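Dual specificity phosphatase 28 (Homo sapiens, PDB 5Y15) is an atypical dual-specificity protein phosphatase that hydrolyses a synthetic aryl phosphate in vitro but has almost no detectable activity on phosphotyrosine. Local coordinates at residues P90-D94 with P95-L99; A109-A112 with A113-G117; T136-L139 with M140-G144; E162-P165 with G166-S169. The protein carries 2 engineered substitutions. One frame throughout, in Å; residues are numbered along the deposited sequence.

Contact 1 (P90-D94 with P95-L99); sequences PVFDD and PAEDL
Glu97 OE1 accepts a short hydrogen bond from Phe92 N (2.5 Å), almost straight at 176°. The N-H meets the oxygen from above the carboxylate plane. The bond spans the loop between strand 85-88 and helix 100-115, which doubles back here. In dual-specificity phosphatases the corresponding loop carries the general acid. Its reversal is a type I beta turn from Asp94 to Glu97, closed by Glu97 N to Asp94 O (2.9 Å). The Asp94 side chain adds an Asx turn: with CG anti to the backbone N (chi1 -178°), OD1 takes the N-H of Ala96 (2.8 Å) on its anti lone pair. Glu97 bends at chi2 to bring its carboxylate back to Phe92, and OE1 also forms a salt bridge with Arg74. Asp93 sits at the centre of an inverse gamma turn. Its side chain is hydrogen-bonded to Asn164 and Ser129 and lies about 7 Å from that of Ser124, the engineered residue at the inferred phosphocysteine position. Further out, Val91 CB packs on Glu97 CB (4.1 Å). Val91 and Leu99 cross at about a right angle on the buried side, where Val91 CG2 lies 4.1 Å from Leu99 CD1.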
loop_
_atom_site.group_PDB
_atom_site.type_symbol
_atom_site.label_atom_id
_atom_site.label_comp_id
_atom_site.label_asym_id
_atom_site.label_seq_id
_atom_site.Cartn_x
_atom_site.Cartn_y
_atom_site.Cartn_z
ATOM N N PRO A 90 2.271 -9.967 0.023
ATOM C CA PRO A 90 3.149 -11.145 0.077
ATOM C C PRO A 90 2.436 -12.466 -0.086
ATOM O O PRO A 90 1.961 -13.042 0.901
ATOM C CB PRO A 90 3.791 -11.046 1.468
ATOM C CG PRO A 90 2.926 -10.161 2.268
ATOM C CD PRO A 90 1.901 -9.487 1.361
ATOM N N VAL A 91 2.319 -12.946 -1.320
ATOM C CA VAL A 91 1.749 -14.260 -1.575
ATOM C C VAL A 91 2.559 -14.915 -2.675
ATOM O O VAL A 91 3.089 -14.247 -3.568
ATOM C CB VAL A 91 0.240 -14.226 -1.979
ATOM C CG1 VAL A 91 -0.638 -13.788 -0.837
ATOM C CG2 VAL A 91 0.014 -13.313 -3.209
ATOM N N PHE A 92 2.681 -16.236 -2.583
ATOM C CA PHE A 92 3.186 -16.983 -3.717
ATOM C C PHE A 92 2.026 -17.215 -4.675
ATOM O O PHE A 92 0.851 -17.138 -4.307
ATOM C CB PHE A 92 3.760 -18.355 -3.312
ATOM C CG PHE A 92 5.082 -18.307 -2.568
ATOM C CD1 PHE A 92 6.210 -17.745 -3.143
ATOM C CD2 PHE A 92 5.194 -18.877 -1.316
ATOM C CE1 PHE A 92 7.424 -17.722 -2.465
ATOM C CE2 PHE A 92 6.411 -18.866 -0.620
ATOM C CZ PHE A 92 7.524 -18.282 -1.199
ATOM N N ASP A 93 2.358 -17.549 -5.914
ATOM C CA ASP A 93 1.309 -17.884 -6.867
ATOM C C ASP A 93 0.874 -19.318 -6.578
ATOM O O ASP A 93 1.240 -20.274 -7.262
ATOM C CB ASP A 93 1.797 -17.698 -8.296
ATOM C CG ASP A 93 0.715 -18.000 -9.316
ATOM O OD1 ASP A 93 -0.427 -18.277 -8.889
ATOM O OD2 ASP A 93 1.016 -17.973 -10.528
ATOM N N ASP A 94 0.094 -19.461 -5.511
ATOM C CA ASP A 94 -0.251 -20.780 -5.056
ATOM C C ASP A 94 -1.700 -20.783 -4.605
ATOM O O ASP A 94 -2.134 -19.867 -3.884
ATOM C CB ASP A 94 0.701 -21.187 -3.903
ATOM C CG ASP A 94 0.462 -22.588 -3.386
ATOM O OD1 ASP A 94 -0.666 -22.928 -2.980
ATOM O OD2 ASP A 94 1.428 -23.377 -3.408
ATOM N N PRO A 95 -2.459 -21.814 -4.965
ATOM C CA PRO A 95 -3.896 -21.780 -4.677
ATOM C C PRO A 95 -4.214 -21.804 -3.199
ATOM O O PRO A 95 -5.349 -21.498 -2.827
ATOM C CB PRO A 95 -4.434 -23.027 -5.404
ATOM C CG PRO A 95 -3.240 -23.926 -5.557
ATOM C CD PRO A 95 -2.064 -23.003 -5.739
ATOM N N ALA A 96 -3.270 -22.187 -2.351
ATOM C CA ALA A 96 -3.506 -22.214 -0.917
ATOM C C ALA A 96 -3.190 -20.883 -0.254
ATOM O O ALA A 96 -3.548 -20.690 0.908
ATOM C CB ALA A 96 -2.665 -23.317 -0.263
ATOM N N GLU A 97 -2.607 -19.937 -0.984
ATOM C CA GLU A 97 -2.333 -18.630 -0.424
ATOM C C GLU A 97 -3.621 -17.817 -0.316
ATOM O O GLU A 97 -4.479 -17.851 -1.209
ATOM C CB GLU A 97 -1.319 -17.905 -1.303
ATOM C CG GLU A 97 0.058 -18.518 -1.251
ATOM C CD GLU A 97 0.916 -17.865 -0.192
ATOM O OE1 GLU A 97 2.078 -17.518 -0.480
ATOM O OE2 GLU A 97 0.413 -17.664 0.926
ATOM N N ASP A 98 -3.766 -17.105 0.804
ATOM C CA ASP A 98 -4.935 -16.263 1.063
ATOM C C ASP A 98 -4.648 -14.892 0.471
ATOM O O ASP A 98 -4.083 -14.009 1.116
ATOM C CB ASP A 98 -5.242 -16.187 2.556
ATOM C CG ASP A 98 -6.577 -15.485 2.863
ATOM O OD1 ASP A 98 -7.342 -15.152 1.927
ATOM O OD2 ASP A 98 -6.892 -15.317 4.066
ATOM N N LEU A 99 -5.033 -14.712 -0.781
ATOM C CA LEU A 99 -4.929 -13.383 -1.362
ATOM C C LEU A 99 -6.113 -12.524 -0.940
ATOM O O LEU A 99 -5.956 -11.314 -0.726
ATOM C CB LEU A 99 -4.855 -13.492 -2.886
ATOM C CG LEU A 99 -4.900 -12.232 -3.744
ATOM C CD1 LEU A 99 -3.641 -11.396 -3.582
ATOM C CD2 LEU A 99 -5.059 -12.679 -5.171
#

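Contact 2 (A109-A112 with A113-G117); sequences AMEA and AVRAG
Glu111 and Arg115 form a salt bridge one turn apart near the C-terminal end of helix 100-115. Arg115 NE donates to Glu111 OE2 (3.0 Å, 153°) at the edge of the guanidinium. The proton comes from above the carboxylate plane, and the two planes are 41° apart. Glu111 has CG anti to its own N (chi1 176°) and then bends at chi2, which swings the carboxylate toward the next turn. The Arg115 chain crosses it, with CG 3.7 Å from Glu111 OE2. This pair lies on the solvent side. The opposite character is found at Met110 and Ala113, which are buried against strands 66-71 and 119-123. There the helix backbone is regular: Val114 N bonds to Met110 O at 2.9 Å and Ala113 N to Ala109 O at 3.1 Å. Val114 CG2 also rests 3.4 Å from Met110 O. Ala109 and Ala112 pack on Ala109 and Ala108 of the second subunit. The helix ends at Gly117 in a Schellman motif with positive phi. Glu111 OE1 is hydrogen-bonded to Tyr138 of helix 130-142. One carboxylate therefore serves a buried hydroxyl and an exposed arginine, and the arginine probably helps to keep it ionised.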
loop_
_atom_site.group_PDB
_atom_site.type_symbol
_atom_site.label_atom_id
_atom_site.label_comp_id
_atom_site.label_asym_id
_atom_site.label_seq_id
_atom_site.Cartn_x
_atom_site.Cartn_y
_atom_site.Cartn_z
ATOM N N ALA A 109 -5.654 1.274 -1.360
ATOM C CA ALA A 109 -4.449 2.028 -1.688
ATOM C C ALA A 109 -4.423 2.378 -3.166
ATOM O O ALA A 109 -4.028 3.493 -3.551
ATOM C CB ALA A 109 -3.190 1.232 -1.301
ATOM N N MET A 110 -4.813 1.421 -4.014
ATOM C CA MET A 110 -4.829 1.688 -5.449
ATOM C C MET A 110 -5.800 2.821 -5.780
ATOM O O MET A 110 -5.461 3.752 -6.536
ATOM C CB MET A 110 -5.186 0.405 -6.207
ATOM C CG MET A 110 -4.078 -0.699 -6.137
ATOM S SD MET A 110 -4.751 -2.279 -6.716
ATOM C CE MET A 110 -4.973 -1.857 -8.439
ATOM N N GLU A 111 -7.011 2.766 -5.197
ATOM C CA GLU A 111 -8.017 3.797 -5.467
ATOM C C GLU A 111 -7.538 5.160 -5.006
ATOM O O GLU A 111 -7.713 6.153 -5.713
ATOM C CB GLU A 111 -9.345 3.447 -4.795
ATOM C CG GLU A 111 -10.414 4.516 -4.934
ATOM C CD GLU A 111 -10.968 4.638 -6.358
ATOM O OE1 GLU A 111 -10.515 3.900 -7.267
ATOM O OE2 GLU A 111 -11.876 5.474 -6.572
ATOM N N ALA A 112 -6.900 5.226 -3.833
ATOM C CA ALA A 112 -6.372 6.507 -3.379
ATOM C C ALA A 112 -5.346 7.052 -4.358
ATOM O O ALA A 112 -5.303 8.261 -4.609
ATOM C CB ALA A 112 -5.755 6.370 -1.988
ATOM N N ALA A 113 -4.499 6.185 -4.925
ATOM C CA ALA A 113 -3.533 6.710 -5.888
ATOM C C ALA A 113 -4.242 7.215 -7.143
ATOM O O ALA A 113 -3.881 8.259 -7.697
ATOM C CB ALA A 113 -2.467 5.655 -6.227
ATOM N N VAL A 114 -5.257 6.490 -7.604
ATOM C CA VAL A 114 -5.996 6.911 -8.789
ATOM C C VAL A 114 -6.691 8.243 -8.551
ATOM O O VAL A 114 -6.664 9.135 -9.405
ATOM C CB VAL A 114 -7.010 5.830 -9.187
ATOM C CG1 VAL A 114 -7.990 6.385 -10.212
ATOM C CG2 VAL A 114 -6.292 4.631 -9.733
ATOM N N ARG A 115 -7.318 8.402 -7.388
ATOM C CA ARG A 115 -8.064 9.621 -7.109
ATOM C C ARG A 115 -7.139 10.827 -7.078
ATOM O O ARG A 115 -7.487 11.895 -7.592
ATOM C CB ARG A 115 -8.812 9.481 -5.788
ATOM C CG ARG A 115 -9.896 8.449 -5.815
ATOM C CD ARG A 115 -11.251 9.149 -5.763
ATOM N NE ARG A 115 -12.163 8.447 -6.635
ATOM C CZ ARG A 115 -13.268 9.010 -7.087
ATOM N NH1 ARG A 115 -13.535 10.246 -6.718
ATOM N NH2 ARG A 115 -14.102 8.355 -7.894
ATOM N N ALA A 116 -5.940 10.663 -6.516
ATOM C CA ALA A 116 -4.972 11.753 -6.423
ATOM C C ALA A 116 -4.391 12.143 -7.769
ATOM O O ALA A 116 -3.593 13.088 -7.830
ATOM C CB ALA A 116 -3.845 11.372 -5.458
ATOM N N GLY A 117 -4.778 11.461 -8.839
ATOM C CA GLY A 117 -4.381 11.832 -10.180
ATOM C C GLY A 117 -3.253 11.029 -10.776
ATOM O O GLY A 117 -2.748 11.402 -11.846
#

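Contact 3 (T136-L139 with M140-G144); sequences TAYL and MRHRG
Tyr138 OH, already bonded to Glu111 of helix 100-115, also receives a weak hydrogen bond from Arg143 NH2 (3.1 Å, 133°). This is the C-terminal end of helix 130-142, the helix that follows the phosphate-binding loop in this phosphatase fold. The Tyr138 ring and the Arg143 guanidinium stand nearly perpendicular, 85° apart. The arginine meets the ring at its edge, while Tyr138 CE2 sits over one guanidinium face, 3.6 Å from Arg143 CZ. Arg143 gets there by bending at chi2, which turns the chain back beside the last turn. Its NH2 also bonds to the carbonyl of Pro45, so the arginine links the helix end to the loop between strands 40-44 and 47-50. On the other side of Tyr138, the His142 ring approaches obliquely, with ND1 3.8 Å from Tyr138 CE1. Arg143 N closes the final turn on Leu139 O (3.2 Å), where the donor lies above the carbonyl plane. Leu139 CD2 packs on Arg143 CG at 3.9 Å. Away from these polar groups, Thr136 and Met140 run side by side in the interior. The Met140 chain bends at chi3 (-78°), and CE comes to rest 3.7 Å from Thr136 CG2.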
loop_
_atom_site.group_PDB
_atom_site.type_symbol
_atom_site.label_atom_id
_atom_site.label_comp_id
_atom_site.label_asym_id
_atom_site.label_seq_id
_atom_site.Cartn_x
_atom_site.Cartn_y
_atom_site.Cartn_z
ATOM N N THR A 136 -8.357 -7.555 -11.228
ATOM C CA THR A 136 -9.765 -7.910 -11.289
ATOM C C THR A 136 -10.517 -7.422 -10.054
ATOM O O THR A 136 -11.578 -6.771 -10.158
ATOM C CB THR A 136 -9.873 -9.422 -11.420
ATOM O OG1 THR A 136 -9.133 -9.827 -12.569
ATOM C CG2 THR A 136 -11.305 -9.860 -11.558
ATOM N N ALA A 137 -9.983 -7.732 -8.871
ATOM C CA ALA A 137 -10.630 -7.301 -7.637
ATOM C C ALA A 137 -10.737 -5.779 -7.571
ATOM O O ALA A 137 -11.715 -5.232 -7.034
ATOM C CB ALA A 137 -9.877 -7.875 -6.429
ATOM N N TYR A 138 -9.729 -5.073 -8.073
ATOM C CA TYR A 138 -9.797 -3.622 -8.041
ATOM C C TYR A 138 -10.949 -3.127 -8.905
ATOM O O TYR A 138 -11.705 -2.229 -8.501
ATOM C CB TYR A 138 -8.473 -2.991 -8.486
ATOM C CG TYR A 138 -8.602 -1.491 -8.643
ATOM C CD1 TYR A 138 -8.539 -0.652 -7.539
ATOM C CD2 TYR A 138 -8.869 -0.922 -9.884
ATOM C CE1 TYR A 138 -8.685 0.716 -7.671
ATOM C CE2 TYR A 138 -9.042 0.457 -10.023
ATOM C CZ TYR A 138 -8.955 1.262 -8.917
ATOM O OH TYR A 138 -9.113 2.620 -9.059
ATOM N N LEU A 139 -11.104 -3.706 -10.098
ATOM C CA LEU A 139 -12.191 -3.275 -10.965
ATOM C C LEU A 139 -13.549 -3.580 -10.348
ATOM O O LEU A 139 -14.494 -2.794 -10.492
ATOM C CB LEU A 139 -12.057 -3.926 -12.336
ATOM C CG LEU A 139 -10.802 -3.479 -13.081
ATOM C CD1 LEU A 139 -10.713 -4.252 -14.379
ATOM C CD2 LEU A 139 -10.889 -1.977 -13.354
ATOM N N MET A 140 -13.665 -4.703 -9.638
ATOM C CA MET A 140 -14.938 -5.012 -8.998
ATOM C C MET A 140 -15.238 -4.055 -7.854
ATOM O O MET A 140 -16.381 -3.612 -7.692
ATOM C CB MET A 140 -14.923 -6.434 -8.445
ATOM C CG MET A 140 -15.321 -7.516 -9.410
ATOM S SD MET A 140 -15.172 -9.099 -8.552
ATOM C CE MET A 140 -13.481 -9.270 -8.642
ATOM N N ARG A 141 -14.230 -3.759 -7.033
ATOM C CA ARG A 141 -14.432 -3.044 -5.777
ATOM C C ARG A 141 -14.601 -1.538 -5.978
ATOM O O ARG A 141 -15.380 -0.906 -5.254
ATOM C CB ARG A 141 -13.275 -3.349 -4.829
ATOM C CG ARG A 141 -13.214 -2.504 -3.572
ATOM C CD ARG A 141 -14.451 -2.708 -2.690
ATOM N NE ARG A 141 -14.351 -1.934 -1.455
ATOM C CZ ARG A 141 -14.831 -0.699 -1.311
ATOM N NH1 ARG A 141 -15.451 -0.099 -2.321
ATOM N NH2 ARG A 141 -14.692 -0.063 -0.155
ATOM N N HIS A 142 -13.878 -0.934 -6.932
ATOM C CA HIS A 142 -13.893 0.520 -7.068
ATOM C C HIS A 142 -14.359 1.040 -8.421
ATOM O O HIS A 142 -14.502 2.261 -8.581
ATOM C CB HIS A 142 -12.515 1.106 -6.740
ATOM C CG HIS A 142 -12.176 1.034 -5.288
ATOM N ND1 HIS A 142 -11.180 0.220 -4.788
ATOM C CD2 HIS A 142 -12.726 1.655 -4.218
ATOM C CE1 HIS A 142 -11.115 0.362 -3.474
ATOM N NE2 HIS A 142 -12.045 1.228 -3.104
ATOM N N ARG A 143 -14.609 0.165 -9.390
ATOM C CA ARG A 143 -15.231 0.574 -10.635
ATOM C C ARG A 143 -16.545 -0.172 -10.825
ATOM O O ARG A 143 -17.091 -0.195 -11.923
ATOM C CB ARG A 143 -14.291 0.328 -11.814
ATOM C CG ARG A 143 -12.874 0.851 -11.617
ATOM C CD ARG A 143 -12.727 2.289 -11.999
ATOM N NE ARG A 143 -11.393 2.783 -11.665
ATOM C CZ ARG A 143 -10.354 2.755 -12.497
ATOM N NH1 ARG A 143 -10.498 2.265 -13.726
ATOM N NH2 ARG A 143 -9.171 3.218 -12.106
ATOM N N GLY A 144 -17.077 -0.724 -9.740
ATOM C CA GLY A 144 -18.388 -1.366 -9.748
ATOM C C GLY A 144 -18.615 -2.391 -10.832
ATOM O O GLY A 144 -19.762 -2.578 -11.267
#

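Contact 4 (E162-P165 with G166-S169); sequences EPNP and GFWS
Asn164 is the N-cap of helix 165-179, and its side-chain OD1 takes two backbone N-H groups of the first turn. Phe167 N donates to Asn164 OD1 (3.0 Å, 162°), from above the carbonyl plane. Gly166 N lies nearer to Asn164 OD1, at 2.8 Å, but the bond is weak. In the Asn164 side chain, CG stands between the backbone N and the carbonyl carbon (chi1 75°), which brings OD1 over the first turn. The same setting lays ND2 over one face of the Phe167 ring, 3.2 Å from CE2 and toward the rim. The amide is tilted 33° to the ring, so ND2 rather than the whole amide comes down on the face. The amide is held at both ends, because ND2 also donates to Asp93. Phe167 has CG beside its own N and anti to the carbonyl carbon, which directs the ring back under the cap. Trp168 takes the other course, with CG anti to the backbone N, and its indole swings away from the Phe167 ring. Pro163 bridges both residues. Its CB touches Phe167 CB at 3.9 Å, and its CG meets the indole edge at CE3 (4.3 Å). The pairing of Pro163 with Trp168 fits a hydrophobic staple across the cap. Trp168 N completes the turn on Asn164 O (2.9 Å). Around the cap, Phe167 packs against Leu99 and Ser129 from loops, while Trp168 meets Phe151 of helix 147-157 edge-to-face.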
loop_
_atom_site.group_PDB
_atom_site.type_symbol
_atom_site.label_atom_id
_atom_site.label_comp_id
_atom_site.label_asym_id
_atom_site.label_seq_id
_atom_site.Cartn_x
_atom_site.Cartn_y
_atom_site.Cartn_z
ATOM N N GLU A 162 -4.551 -15.331 -16.079
ATOM C CA GLU A 162 -5.146 -16.521 -15.496
ATOM C C GLU A 162 -4.871 -16.616 -14.001
ATOM O O GLU A 162 -3.861 -17.197 -13.604
ATOM C CB GLU A 162 -4.622 -17.796 -16.154
ATOM C CG GLU A 162 -5.489 -18.972 -15.800
ATOM C CD GLU A 162 -5.211 -20.186 -16.628
ATOM O OE1 GLU A 162 -4.029 -20.441 -16.933
ATOM O OE2 GLU A 162 -6.191 -20.899 -16.946
ATOM N N PRO A 163 -5.735 -16.065 -13.151
ATOM C CA PRO A 163 -5.604 -16.319 -11.714
ATOM C C PRO A 163 -5.688 -17.810 -11.487
ATOM O O PRO A 163 -6.504 -18.489 -12.112
ATOM C CB PRO A 163 -6.829 -15.609 -11.121
ATOM C CG PRO A 163 -7.099 -14.490 -12.099
ATOM C CD PRO A 163 -6.846 -15.140 -13.441
ATOM N N ASN A 164 -4.845 -18.322 -10.580
ATOM C CA ASN A 164 -4.860 -19.753 -10.304
ATOM C C ASN A 164 -6.202 -20.121 -9.673
ATOM O O ASN A 164 -6.944 -19.240 -9.228
ATOM C CB ASN A 164 -3.647 -20.170 -9.447
ATOM C CG ASN A 164 -3.749 -19.781 -7.971
ATOM O OD1 ASN A 164 -4.717 -20.105 -7.285
ATOM N ND2 ASN A 164 -2.703 -19.138 -7.470
ATOM N N PRO A 165 -6.580 -21.406 -9.688
ATOM C CA PRO A 165 -7.945 -21.753 -9.256
ATOM C C PRO A 165 -8.279 -21.300 -7.856
ATOM O O PRO A 165 -9.438 -20.955 -7.585
ATOM C CB PRO A 165 -7.959 -23.284 -9.354
ATOM C CG PRO A 165 -6.934 -23.580 -10.347
ATOM C CD PRO A 165 -5.848 -22.605 -10.120
ATOM N N GLY A 166 -7.295 -21.269 -6.957
ATOM C CA GLY A 166 -7.571 -20.786 -5.618
ATOM C C GLY A 166 -7.876 -19.302 -5.619
ATOM O O GLY A 166 -8.822 -18.853 -4.967
ATOM N N PHE A 167 -7.085 -18.526 -6.361
ATOM C CA PHE A 167 -7.370 -17.105 -6.488
ATOM C C PHE A 167 -8.726 -16.871 -7.145
ATOM O O PHE A 167 -9.459 -15.957 -6.752
ATOM C CB PHE A 167 -6.288 -16.410 -7.297
ATOM C CG PHE A 167 -4.941 -16.391 -6.641
ATOM C CD1 PHE A 167 -4.799 -16.676 -5.298
ATOM C CD2 PHE A 167 -3.816 -16.045 -7.376
ATOM C CE1 PHE A 167 -3.557 -16.633 -4.707
ATOM C CE2 PHE A 167 -2.568 -16.012 -6.795
ATOM C CZ PHE A 167 -2.435 -16.302 -5.462
ATOM N N TRP A 168 -9.089 -17.685 -8.144
ATOM C CA TRP A 168 -10.405 -17.510 -8.755
ATOM C C TRP A 168 -11.509 -17.767 -7.751
ATOM O O TRP A 168 -12.523 -17.050 -7.728
ATOM C CB TRP A 168 -10.605 -18.445 -9.952
ATOM C CG TRP A 168 -11.847 -18.068 -10.703
ATOM C CD1 TRP A 168 -13.051 -18.711 -10.677
ATOM C CD2 TRP A 168 -12.017 -16.933 -11.554
ATOM N NE1 TRP A 168 -13.950 -18.057 -11.472
ATOM C CE2 TRP A 168 -13.335 -16.965 -12.029
ATOM C CE3 TRP A 168 -11.169 -15.904 -11.977
ATOM C CZ2 TRP A 168 -13.835 -15.999 -12.902
ATOM C CZ3 TRP A 168 -11.670 -14.944 -12.832
ATOM C CH2 TRP A 168 -12.982 -15.000 -13.288
ATOM N N SER A 169 -11.320 -18.779 -6.901
ATOM C CA SER A 169 -12.318 -19.070 -5.880
ATOM C C SER A 169 -12.470 -17.883 -4.949
ATOM O O SER A 169 -13.593 -17.444 -4.637
ATOM C CB SER A 169 -11.894 -20.315 -5.099
ATOM O OG SER A 169 -12.836 -20.621 -4.089
#

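Overall arrangement
All four contacts are local and follow one another along the chain; none nests in or crosses another. Contact 1 closes the turn between strand 85-88 and helix 100-115. Contact 2 ends that helix before strand 119-123. Contact 3 finishes helix 130-142 ahead of helix 147-157. Contact 4 starts helix 165-179. They pair in space. Contacts 1 and 4 touch on one side of the chain's centre, where Asp93 OD1 meets Asn164 ND2, close to the active site. Contacts 2 and 3 touch through Glu111 and Tyr138, tying two helix ends together. The centres of contacts 1 and 2 are about 25 Å apart, on opposite sides of the chain's centre.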